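Local coordinates for protein RNA methyltransferase, TrmH family (Porphyromonas gingivalis, PDB 2I6D) that probably methylates RNA using S-adenosylmethionine, as a knotted methyltransferase of the TrmH (SpoU) family, at residues P33-E38 / V146-M151; T123-G128 / L154-P159; N164-L169 / A217-D222. All blocks are in the same frame, centred on the assembly; numbering follows the deposited sequence. Where two conformers were deposited one is given.

Contact 1: residues P33-E38 / V146-M151; sequences PKLVGE and VVQASM
Leu35 carries the close-packed half of this contact, its two methyls reaching different parts of the bend that follows helix 144-148. CD1 of Leu35 lies 3.6 Å from Gln148 NE2 and 3.7 Å from Val147 O, while CD2 settles against Ser150, 3.9 Å from its OG, with the backbone N of Met151 close by. CG is turned beside the backbone N of Leu35 (chi1 -68°), and from there the isobutyl fork is directed at the bend. No hydrogen bond passes directly between the two segments, so the fit here is one of van der Waals contact, and the carbonyl that Leu35 CD1 meets is already engaged. Val147 O accepts from Ser150 N at 3.0 Å and from Ser150 OG at 2.6 Å, the hydroxyl lying in the carbonyl plane on a lone pair. Gln148 starts out pointing away from helix 33-39, but a bend at chi2 (-57°) brings its amide back across Leu35 CD1, and its OE1 accepts from the backbone N of Glu31.

The other half is wetter and looser. Glu38 and the exposed selenomethionine Met151 do not touch; a water spans them, donating to Glu38 OE1 at 2.9 Å and to Met151 O at 2.8 Å. Glu38 OE2 forms a salt bridge with Arg156.

The contact joins the region assigned to the MRM3-like substrate-binding domain to the SpoU methylase region. Behind helix 33-39, Leu35 and Val36 rest on Val30 of strand 27-31, and Val36 also meets strand 87-92; on the 146-151 side, Val146 and Met151 lean on helix 114-127.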
loop_
_atom_site.group_PDB
_atom_site.type_symbol
_atom_site.label_atom_id
_atom_site.label_comp_id
_atom_site.label_asym_id
_atom_site.label_seq_id
_atom_site.Cartn_x
_atom_site.Cartn_y
_atom_site.Cartn_z
ATOM N N PRO A 33 -10.146 10.353 -12.215
ATOM C CA PRO A 33 -9.583 11.662 -11.881
ATOM C C PRO A 33 -9.106 11.817 -10.436
ATOM O O PRO A 33 -8.161 12.558 -10.196
ATOM C CB PRO A 33 -10.749 12.647 -12.130
ATOM C CG PRO A 33 -11.990 11.799 -12.299
ATOM C CD PRO A 33 -11.534 10.431 -12.721
ATOM N N LYS A 34 -9.788 11.187 -9.483
ATOM C CA LYS A 34 -9.462 11.419 -8.067
ATOM C C LYS A 34 -8.065 10.859 -7.768
ATOM O O LYS A 34 -7.186 11.557 -7.234
ATOM C CB LYS A 34 -10.509 10.785 -7.140
ATOM C CG LYS A 34 -11.848 11.464 -7.147
ATOM C CD LYS A 34 -12.777 10.918 -6.039
ATOM C CE LYS A 34 -14.238 10.921 -6.513
ATOM N NZ LYS A 34 -15.200 10.664 -5.397
ATOM N N LEU A 35 -7.850 9.605 -8.150
ATOM C CA LEU A 35 -6.612 8.958 -7.865
ATOM C C LEU A 35 -5.489 9.489 -8.750
ATOM O O LEU A 35 -4.381 9.695 -8.256
ATOM C CB LEU A 35 -6.734 7.432 -7.975
ATOM C CG LEU A 35 -7.610 6.734 -6.927
ATOM C CD1 LEU A 35 -7.834 5.302 -7.380
ATOM C CD2 LEU A 35 -6.987 6.786 -5.539
ATOM N N VAL A 36 -5.770 9.737 -10.029
ATOM C CA VAL A 36 -4.726 10.224 -10.929
ATOM C C VAL A 36 -4.264 11.606 -10.468
ATOM O O VAL A 36 -3.060 11.840 -10.329
ATOM C CB VAL A 36 -5.190 10.224 -12.426
ATOM C CG1 VAL A 36 -4.175 10.944 -13.300
ATOM C CG2 VAL A 36 -5.370 8.775 -12.932
ATOM N N GLY A 37 -5.219 12.495 -10.179
ATOM C CA GLY A 37 -4.916 13.847 -9.698
ATOM C C GLY A 37 -4.060 13.831 -8.445
ATOM O O GLY A 37 -3.043 14.526 -8.344
ATOM N N GLU A 38 -4.427 12.999 -7.487
ATOM C CA GLU A 38 -3.643 12.963 -6.276
ATOM C C GLU A 38 -2.250 12.374 -6.414
ATOM O O GLU A 38 -1.331 12.794 -5.685
ATOM C CB GLU A 38 -4.373 12.255 -5.152
ATOM C CG GLU A 38 -3.732 12.604 -3.815
ATOM C CD GLU A 38 -4.719 12.776 -2.720
ATOM O OE1 GLU A 38 -5.903 12.417 -2.932
ATOM O OE2 GLU A 38 -4.297 13.292 -1.653
ATOM N N VAL A 146 -5.533 -3.160 -5.377
ATOM C CA VAL A 146 -5.089 -2.316 -4.270
ATOM C C VAL A 146 -5.115 -0.833 -4.610
ATOM O O VAL A 146 -5.682 -0.046 -3.857
ATOM C CB VAL A 146 -3.704 -2.710 -3.740
ATOM C CG1 VAL A 146 -3.247 -1.713 -2.617
ATOM C CG2 VAL A 146 -3.751 -4.175 -3.239
ATOM N N VAL A 147 -4.536 -0.465 -5.756
ATOM C CA VAL A 147 -4.459 0.942 -6.174
ATOM C C VAL A 147 -5.827 1.606 -6.164
ATOM O O VAL A 147 -6.016 2.662 -5.539
ATOM C CB VAL A 147 -3.835 1.091 -7.595
ATOM C CG1 VAL A 147 -4.140 2.466 -8.201
ATOM C CG2 VAL A 147 -2.324 0.835 -7.524
ATOM N N GLN A 148 -6.781 0.991 -6.859
ATOM C CA GLN A 148 -8.100 1.576 -6.995
ATOM C C GLN A 148 -8.847 1.710 -5.659
ATOM O O GLN A 148 -9.759 2.526 -5.555
ATOM C CB GLN A 148 -8.942 0.804 -8.011
ATOM C CG GLN A 148 -8.345 0.886 -9.426
ATOM C CD GLN A 148 -8.158 2.318 -9.935
ATOM O OE1 GLN A 148 -7.085 2.665 -10.397
ATOM N NE2 GLN A 148 -9.213 3.139 -9.869
ATOM N N ALA A 149 -8.453 0.920 -4.662
ATOM C CA ALA A 149 -9.074 0.972 -3.335
ATOM C C ALA A 149 -8.238 1.786 -2.338
ATOM O O ALA A 149 -8.551 1.801 -1.134
ATOM C CB ALA A 149 -9.288 -0.437 -2.809
ATOM N N SER A 150 -7.203 2.471 -2.836
ATOM C CA SER A 150 -6.224 3.130 -1.959
ATOM C C SER A 150 -6.633 4.516 -1.412
ATOM O O SER A 150 -6.011 5.011 -0.460
ATOM C CB SER A 150 -4.838 3.189 -2.659
ATOM O OG SER A 150 -4.860 4.098 -3.754
HETATM N N MSE A 151 -7.655 5.139 -2.000
HETATM C CA MSE A 151 -8.134 6.469 -1.560
HETATM C C MSE A 151 -7.042 7.546 -1.584
HETATM O O MSE A 151 -7.074 8.488 -0.787
HETATM C CB MSE A 151 -8.742 6.408 -0.145
HETATM C CG MSE A 151 -10.263 6.468 -0.061
HETATM SE SE MSE A 151 -11.003 7.799 1.234
HETATM C CE MSE A 151 -9.458 8.166 2.381
HETATM O O HOH W 1 -6.938 11.220 -0.480
#

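Contact 2: residues T123-G128 / L154-P159; sequences TADWFG and LARVQP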
loop_
_atom_site.group_PDB
_atom_site.type_symbol
_atom_site.label_atom_id
_atom_site.label_comp_id
_atom_site.label_asym_id
_atom_site.label_seq_id
_atom_site.Cartn_x
_atom_site.Cartn_y
_atom_site.Cartn_z
ATOM N N THR A 123 -5.686 3.407 6.403
ATOM C CA THR A 123 -5.464 3.641 7.834
ATOM C C THR A 123 -4.106 4.299 8.092
ATOM O O THR A 123 -4.020 5.264 8.839
ATOM C CB THR A 123 -5.545 2.318 8.625
ATOM O OG1 THR A 123 -6.915 1.917 8.696
ATOM C CG2 THR A 123 -4.978 2.490 10.067
ATOM N N ALA A 124 -3.057 3.775 7.458
ATOM C CA ALA A 124 -1.711 4.349 7.551
ATOM C C ALA A 124 -1.736 5.829 7.117
ATOM O O ALA A 124 -1.190 6.695 7.791
ATOM C CB ALA A 124 -0.733 3.533 6.671
ATOM N N ASP A 125 -2.414 6.127 6.018
ATOM C CA ASP A 125 -2.518 7.498 5.562
ATOM C C ASP A 125 -3.269 8.362 6.569
ATOM O O ASP A 125 -2.811 9.473 6.880
ATOM C CB ASP A 125 -3.166 7.580 4.167
ATOM C CG ASP A 125 -3.071 8.960 3.557
ATOM O OD1 ASP A 125 -2.105 9.711 3.817
ATOM O OD2 ASP A 125 -3.974 9.307 2.795
ATOM N N TRP A 126 -4.413 7.876 7.052
ATOM C CA TRP A 126 -5.233 8.618 8.022
ATOM C C TRP A 126 -4.394 9.067 9.240
ATOM O O TRP A 126 -4.508 10.205 9.703
ATOM C CB TRP A 126 -6.419 7.749 8.506
ATOM C CG TRP A 126 -7.440 8.534 9.301
ATOM C CD1 TRP A 126 -7.456 8.777 10.655
ATOM C CD2 TRP A 126 -8.575 9.199 8.760
ATOM N NE1 TRP A 126 -8.546 9.552 10.983
ATOM C CE2 TRP A 126 -9.249 9.825 9.836
ATOM C CE3 TRP A 126 -9.096 9.318 7.461
ATOM C CZ2 TRP A 126 -10.424 10.553 9.653
ATOM C CZ3 TRP A 126 -10.252 10.057 7.277
ATOM C CH2 TRP A 126 -10.906 10.663 8.373
ATOM N N PHE A 127 -3.588 8.143 9.775
ATOM C CA PHE A 127 -2.825 8.408 11.012
ATOM C C PHE A 127 -1.413 8.963 10.776
ATOM O O PHE A 127 -0.674 9.285 11.730
ATOM C CB PHE A 127 -2.789 7.151 11.858
ATOM C CG PHE A 127 -4.136 6.838 12.479
ATOM C CD1 PHE A 127 -4.652 7.655 13.494
ATOM C CD2 PHE A 127 -4.908 5.787 11.989
ATOM C CE1 PHE A 127 -5.916 7.409 14.057
ATOM C CE2 PHE A 127 -6.161 5.506 12.575
ATOM C CZ PHE A 127 -6.659 6.328 13.586
ATOM N N GLY A 128 -1.033 9.069 9.515
ATOM C CA GLY A 128 0.224 9.744 9.132
ATOM C C GLY A 128 1.438 8.815 9.176
ATOM O O GLY A 128 2.581 9.280 9.327
ATOM N N LEU A 154 -1.272 6.258 -1.618
ATOM C CA LEU A 154 0.059 6.139 -2.218
ATOM C C LEU A 154 0.712 7.482 -2.543
ATOM O O LEU A 154 1.906 7.536 -2.857
ATOM C CB LEU A 154 0.024 5.233 -3.452
ATOM C CG LEU A 154 -0.547 3.839 -3.145
ATOM C CD1 LEU A 154 -0.899 3.079 -4.417
ATOM C CD2 LEU A 154 0.422 3.023 -2.266
ATOM N N ALA A 155 -0.043 8.565 -2.433
ATOM C CA ALA A 155 0.548 9.893 -2.517
ATOM C C ALA A 155 1.461 10.195 -1.332
ATOM O O ALA A 155 2.412 10.970 -1.462
ATOM C CB ALA A 155 -0.545 10.967 -2.654
ATOM N N ARG A 156 1.170 9.611 -0.167
ATOM C CA ARG A 156 1.867 9.992 1.028
ATOM C C ARG A 156 2.462 8.823 1.786
ATOM O O ARG A 156 3.281 9.040 2.664
ATOM C CB ARG A 156 0.951 10.756 1.960
ATOM C CG ARG A 156 0.747 12.210 1.582
ATOM C CD ARG A 156 -0.445 12.762 2.361
ATOM N NE ARG A 156 -1.631 11.974 2.052
ATOM C CZ ARG A 156 -2.419 12.205 1.012
ATOM N NH1 ARG A 156 -2.152 13.217 0.187
ATOM N NH2 ARG A 156 -3.473 11.423 0.796
ATOM N N VAL A 157 2.028 7.607 1.475
ATOM C CA VAL A 157 2.521 6.405 2.171
ATOM C C VAL A 157 3.428 5.670 1.180
ATOM O O VAL A 157 2.978 5.221 0.101
ATOM C CB VAL A 157 1.367 5.491 2.673
ATOM C CG1 VAL A 157 1.937 4.250 3.377
ATOM C CG2 VAL A 157 0.405 6.271 3.601
ATOM N N GLN A 158 4.717 5.602 1.514
ATOM C CA GLN A 158 5.674 4.899 0.662
ATOM C C GLN A 158 5.672 3.390 0.946
ATOM O O GLN A 158 5.968 2.969 2.073
ATOM C CB GLN A 158 7.109 5.423 0.818
ATOM C CG GLN A 158 8.082 4.663 -0.137
ATOM C CD GLN A 158 9.567 4.900 0.135
ATOM O OE1 GLN A 158 10.110 4.495 1.178
ATOM N NE2 GLN A 158 10.245 5.509 -0.832
ATOM N N PRO A 159 5.332 2.573 -0.065
ATOM C CA PRO A 159 5.282 1.143 0.199
ATOM C C PRO A 159 6.562 0.437 -0.242
ATOM O O PRO A 159 7.103 0.775 -1.298
ATOM C CB PRO A 159 4.073 0.703 -0.603
ATOM C CG PRO A 159 4.098 1.631 -1.852
ATOM C CD PRO A 159 4.833 2.923 -1.411
#
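Asp125 and Arg156 meet side-on in a two-pronged salt bridge. Arg156 NE donates to Asp125 OD1 at 2.9 Å, and Arg156 NH2 donates to Asp125 OD2 at 3.0 Å; both bonds are nearly straight, at 174°. The carboxylate and guanidinium planes are only 18° apart. OD1 uses its syn lone pair, whereas OD2 is met on the syn side but somewhat out of the carboxylate plane. A bend at chi3 (-59°) swings the guanidinium of Arg156 round to present this edge, and its NH1 is taken by Glu38 of helix 33-39, so the arginine pairs with two acids.

Both segments lie in the alpha/beta region of the SpoU methylase family, built round a parallel sheet: helix 114-127 is the connection of a beta-alpha-beta crossover from strand 104-109 to strand 131-134, it closes in a Schellman motif at Gly128, and strand 158-161 lies next to strand 131-134 at the sheet's edge.

Val157 packs beside the salt bridge. Its CG2 presses on the helix backbone, 3.7 Å from Asp125 N and 3.8 Å from Asp125 CB, and reaches Ala124 CB at 4.3 Å. Val132 touches both Ala124 and Val157.

Contact 3: residues N164-L169 / A217-D222; sequences NTVDTL and AAEITD
The carboxylate of Glu219 is held at one oxygen and packed at the other: OE1 forms a salt bridge with Arg173, one turn beyond Leu169 on helix 165-174, while Glu219 OE2 lies 3.8 Å from Val166 CG1. The chain of Glu219 folds at chi2 (-61°), which lays the carboxylate against the valine, and the two side chains cross at about a right angle, with Val166 CG1 also 4.0 Å from Glu219 CG. Nearer the backbone the contact is aliphatic. Glu219 CB lies 3.8 Å from Leu169 CB and 4.0 Å from Leu169 CD1, these side chains passing at a slant. The charge pairing thus holds the outer end of a side chain whose inner methylenes are already packed.

Each segment also has its own local bracing. Asn164 is the N-cap of helix 165-174: its OD1 accepts from Asp167 N at 3.1 Å, a fairly straight bond (169°) that arrives well above the amide carbonyl plane. In 217-222, a type I turn runs from Ala217 to Ile220, closed by Ile220 N to Ala217 O at 3.1 Å. Past the turn, Thr221 OG1 donates to Asp222 OD2 at 2.6 Å and accepts from the backbone N of Val179. Together with backbone bonds between Val179 and both Thr221 and Asp222, this ties the end of the loop to strand 179-182.

Underneath, Leu169 reaches Val179, Ile202 and Val204, and Ile220 meets Val179 and Val204. Helix 165-174 and the turn after helix 214-217 thus pack side by side on a parallel sheet, an arrangement in keeping with the alpha/beta layering of the knotted SPOUT methyltransferase fold.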
loop_
_atom_site.group_PDB
_atom_site.type_symbol
_atom_site.label_atom_id
_atom_site.label_comp_id
_atom_site.label_asym_id
_atom_site.label_seq_id
_atom_site.Cartn_x
_atom_site.Cartn_y
_atom_site.Cartn_z
ATOM N N ASN A 164 14.039 -9.593 2.033
ATOM C CA ASN A 164 14.289 -10.584 3.082
ATOM C C ASN A 164 13.813 -9.957 4.367
ATOM O O ASN A 164 14.577 -9.255 5.042
ATOM C CB ASN A 164 15.772 -10.936 3.185
ATOM C CG ASN A 164 16.062 -12.105 4.175
ATOM O OD1 ASN A 164 15.291 -12.398 5.094
ATOM N ND2 ASN A 164 17.205 -12.746 3.985
ATOM N N THR A 165 12.558 -10.229 4.695
ATOM C CA THR A 165 11.903 -9.659 5.892
ATOM C C THR A 165 12.718 -9.881 7.162
ATOM O O THR A 165 12.962 -8.953 7.930
ATOM C CB THR A 165 10.498 -10.283 6.100
ATOM O OG1 THR A 165 9.706 -10.066 4.924
ATOM C CG2 THR A 165 9.798 -9.686 7.315
ATOM N N VAL A 166 13.132 -11.125 7.368
ATOM C CA VAL A 166 13.846 -11.503 8.566
ATOM C C VAL A 166 15.162 -10.760 8.663
ATOM O O VAL A 166 15.441 -10.180 9.704
ATOM C CB VAL A 166 14.054 -13.041 8.665
ATOM C CG1 VAL A 166 15.048 -13.379 9.781
ATOM C CG2 VAL A 166 12.710 -13.726 8.932
ATOM N N ASP A 167 15.928 -10.737 7.572
ATOM C CA ASP A 167 17.223 -10.039 7.506
ATOM C C ASP A 167 17.049 -8.549 7.827
ATOM O O ASP A 167 17.859 -7.966 8.554
ATOM C CB ASP A 167 17.793 -10.115 6.094
ATOM C CG ASP A 167 18.807 -11.187 5.919
ATOM O OD1 ASP A 167 19.750 -10.926 5.127
ATOM O OD2 ASP A 167 18.682 -12.277 6.548
ATOM N N THR A 168 16.017 -7.941 7.243
ATOM C CA THR A 168 15.689 -6.552 7.476
ATOM C C THR A 168 15.312 -6.293 8.928
ATOM O O THR A 168 15.817 -5.347 9.550
ATOM C CB THR A 168 14.527 -6.115 6.574
ATOM O OG1 THR A 168 14.993 -6.135 5.225
ATOM C CG2 THR A 168 14.055 -4.695 6.911
ATOM N N LEU A 169 14.417 -7.118 9.483
ATOM C CA LEU A 169 14.072 -6.973 10.885
ATOM C C LEU A 169 15.289 -7.145 11.794
ATOM O O LEU A 169 15.489 -6.365 12.724
ATOM C CB LEU A 169 12.991 -7.975 11.290
ATOM C CG LEU A 169 11.569 -7.646 10.894
ATOM C CD1 LEU A 169 10.645 -8.737 11.474
ATOM C CD2 LEU A 169 11.142 -6.235 11.353
ATOM N N ALA A 217 8.475 -13.882 13.967
ATOM C CA ALA A 217 8.183 -13.717 15.388
ATOM C C ALA A 217 9.484 -13.756 16.213
ATOM O O ALA A 217 9.605 -13.038 17.210
ATOM C CB ALA A 217 7.186 -14.782 15.874
ATOM N N ALA A 218 10.456 -14.561 15.784
ATOM C CA ALA A 218 11.741 -14.615 16.477
ATOM C C ALA A 218 12.503 -13.281 16.487
ATOM O O ALA A 218 13.348 -13.064 17.344
ATOM C CB ALA A 218 12.631 -15.748 15.925
ATOM N N GLU A 219 12.191 -12.378 15.566
ATOM C CA GLU A 219 12.859 -11.086 15.506
ATOM C C GLU A 219 12.130 -9.975 16.265
ATOM O O GLU A 219 12.599 -8.829 16.283
ATOM C CB GLU A 219 13.021 -10.653 14.045
ATOM C CG GLU A 219 13.890 -11.585 13.214
ATOM C CD GLU A 219 15.333 -11.707 13.725
ATOM O OE1 GLU A 219 15.860 -10.787 14.396
ATOM O OE2 GLU A 219 15.942 -12.745 13.450
ATOM N N ILE A 220 10.972 -10.298 16.831
ATOM C CA ILE A 220 10.126 -9.322 17.511
ATOM C C ILE A 220 10.658 -9.050 18.906
ATOM O O ILE A 220 10.968 -9.999 19.646
ATOM C CB ILE A 220 8.700 -9.877 17.696
ATOM C CG1 ILE A 220 8.079 -10.332 16.360
ATOM C CG2 ILE A 220 7.847 -8.923 18.475
ATOM C CD1 ILE A 220 7.768 -9.289 15.353
ATOM N N THR A 221 10.780 -7.774 19.277
ATOM C CA THR A 221 11.297 -7.449 20.621
ATOM C C THR A 221 10.185 -7.306 21.651
ATOM O O THR A 221 10.395 -7.563 22.822
ATOM C CB THR A 221 12.201 -6.190 20.647
ATOM O OG1 THR A 221 11.473 -5.043 20.175
ATOM C CG2 THR A 221 13.422 -6.409 19.811
ATOM N N ASP A 222 9.001 -6.938 21.195
ATOM C CA ASP A 222 7.894 -6.565 22.080
ATOM C C ASP A 222 6.577 -7.076 21.490
ATOM O O ASP A 222 6.080 -6.544 20.487
ATOM C CB ASP A 222 7.840 -5.041 22.211
ATOM C CG ASP A 222 9.089 -4.458 22.865
ATOM O OD1 ASP A 222 9.061 -4.294 24.098
ATOM O OD2 ASP A 222 10.105 -4.199 22.178
#

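Overall arrangement
Contacts 1 and 2 are neighbours, with centres 12 Å apart, linked by the Glu38-Arg156 pair and by Val147 packing on Leu154. Contact 1 is the most buried and joins helix 33-39 of one family region to the end of helix 144-148 in the other, with one leucine packed on a polar turn, and a bridging water; contact 2, partly buried, ties helix 114-127 to the approach to strand 158-161 by a direct ion pair beside a valine. Contact 3 stands apart, about 17 Å from contact 1 and 12 Å from contact 2 between nearest atoms, and lies farthest from the chain's centre. Like contact 2 it lies wholly within the SpoU region, but its acid packs through methylenes and finds its arginine outside the two segments.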